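Local coordinates for protein flavoredoxin (Methanosarcina acetivorans, PDB 3BNK) that binds flavin mononucleotide and probably serves in electron transport as a flavoprotein of the flavin reductase-like family, at residues Y101-T106 with I137-S142. Sequence-based numbering, arbitrary orientation.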
# COMPACT_ATOMS: atom_id res chain seq x y z
N TYR B 101 24.83 0.87 4.45
CA TYR B 101 24.20 2.04 5.04
C TYR B 101 24.36 3.23 4.12
O TYR B 101 25.12 3.17 3.14
CB TYR B 101 24.83 2.32 6.41
CG TYR B 101 24.43 1.30 7.48
CD1 TYR B 101 25.19 0.13 7.66
CD2 TYR B 101 23.32 1.51 8.28
CE1 TYR B 101 24.83 -0.81 8.64
CE2 TYR B 101 22.95 0.58 9.27
CZ TYR B 101 23.71 -0.58 9.44
OH TYR B 101 23.37 -1.51 10.40
N GLY B 102 23.62 4.29 4.41
CA GLY B 102 23.62 5.50 3.59
C GLY B 102 23.75 6.75 4.43
O GLY B 102 24.35 6.71 5.51
N GLU B 103 23.14 7.83 3.95
CA GLU B 103 23.30 9.18 4.52
C GLU B 103 22.84 9.31 5.98
O GLU B 103 23.40 10.10 6.75
CB GLU B 103 22.58 10.22 3.65
CG GLU B 103 23.15 10.41 2.24
CD GLU B 103 22.28 11.30 1.33
OE1 GLU B 103 21.33 11.95 1.81
OE2 GLU B 103 22.56 11.36 0.11
N LEU B 104 21.84 8.51 6.35
CA LEU B 104 21.30 8.54 7.71
C LEU B 104 22.13 7.68 8.66
O LEU B 104 21.93 7.74 9.87
CB LEU B 104 19.84 8.09 7.73
CG LEU B 104 18.83 8.93 6.94
CD1 LEU B 104 17.44 8.37 7.11
CD2 LEU B 104 18.85 10.44 7.30
N LYS B 105 23.04 6.88 8.11
CA LYS B 105 24.07 6.15 8.88
C LYS B 105 23.55 4.92 9.64
O LYS B 105 24.30 4.00 9.95
CB LYS B 105 24.80 7.10 9.86
CG LYS B 105 25.23 8.45 9.25
CD LYS B 105 26.71 8.51 8.93
CE LYS B 105 27.10 7.80 7.64
NZ LYS B 105 28.60 7.53 7.55
N THR B 106 22.26 4.91 9.90
CA THR B 106 21.71 4.02 10.92
C THR B 106 20.52 3.16 10.44
O THR B 106 19.93 2.40 11.21
CB THR B 106 21.29 4.85 12.13
OG1 THR B 106 20.85 3.98 13.17
CG2 THR B 106 20.17 5.76 11.78
N ILE B 137 11.45 10.07 2.77
CA ILE B 137 12.44 9.38 1.96
C ILE B 137 13.57 10.36 1.67
O ILE B 137 13.43 11.30 0.87
CB ILE B 137 11.84 8.81 0.65
CG1 ILE B 137 10.62 7.93 0.95
CG2 ILE B 137 12.90 8.01 -0.14
CD1 ILE B 137 9.73 7.71 -0.29
N ILE B 138 14.69 10.16 2.35
CA ILE B 138 15.78 11.11 2.24
C ILE B 138 16.75 10.70 1.14
O ILE B 138 17.33 11.56 0.48
CB ILE B 138 16.49 11.37 3.59
CG1 ILE B 138 17.26 10.14 4.05
CG2 ILE B 138 15.49 11.89 4.65
CD1 ILE B 138 18.77 10.17 3.68
N ALA B 139 16.90 9.40 0.94
CA ALA B 139 17.69 8.88 -0.18
C ALA B 139 17.07 7.60 -0.72
O ALA B 139 16.50 6.80 0.04
CB ALA B 139 19.15 8.66 0.23
N ALA B 140 17.16 7.45 -2.03
CA ALA B 140 16.70 6.26 -2.73
C ALA B 140 17.82 5.71 -3.59
O ALA B 140 18.53 6.46 -4.26
CB ALA B 140 15.47 6.55 -3.56
N TYR B 141 17.97 4.38 -3.55
CA TYR B 141 19.03 3.67 -4.25
C TYR B 141 18.47 2.57 -5.14
O TYR B 141 17.60 1.79 -4.73
CB TYR B 141 20.01 3.03 -3.24
CG TYR B 141 20.56 3.98 -2.19
CD1 TYR B 141 19.83 4.25 -1.03
CD2 TYR B 141 21.80 4.60 -2.36
CE1 TYR B 141 20.33 5.13 -0.06
CE2 TYR B 141 22.31 5.47 -1.39
CZ TYR B 141 21.57 5.73 -0.25
OH TYR B 141 22.06 6.59 0.71
N SER B 142 18.97 2.50 -6.36
CA SER B 142 18.79 1.31 -7.18
C SER B 142 20.07 1.00 -7.95
O SER B 142 21.17 1.36 -7.52
CB SER B 142 17.59 1.48 -8.13
OG SER B 142 17.27 0.25 -8.75
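The hydroxyl of Tyr141 lies against the backbone of Gly102 and Glu103, its OH 3.5 Å from Gly102 CA. No hydrogen bond joins 101-106 directly to 137-142; Glu118 on strand 115-126 bridges them instead, its OE1 hydrogen-bonded to Tyr141 OH and taking a weak hydrogen bond from Glu103 N, while its OE2 accepts the N-H of Leu104. Tyrosine suits this place because its long, rigid ring carries a polar group from the strand to the loop, and Gly102, having no side chain, lets the hydroxyl come right up to its CA. The loop itself is folded by a type I turn, closed by Lys105 N to Gly102 O at 2.9 Å.

Beside this polar cluster, Leu104 and Ile138 make an apolar contact. Their branched ends, both partly buried, meet head-on, and Leu104 CG comes within 3.5 Å of Ile138 CD1, tighter than usual for two carbons. A chi1 of 69° tucks Ile138 CG1 in between the main-chain N and C, which brings this longer branch up to the leucine fork, 3.6 Å from Leu104 CD2. Glu103, long and charged, suits the exposed edge: its extended chain runs antiparallel alongside Ile138, with OE1 3.6 Å from Ile138 CD1 and CD 4.2 Å from the methyl of Ala139, a side chain short enough for the carboxylate to lie alongside, and OE2 still reaches Lys6 of the second subunit in a salt bridge.

A classic beta bulge sets Ile138 and Ala139 against the one residue Glu118, which lets consecutive side chains point toward the loop. The loop between strands 99-100 and 109-110 thus packs beside strand 130-142; Leu104 also touches strand 66-71, and residues 140-142 pair antiparallel with a strand of the second subunit, carrying the sheet across the interface.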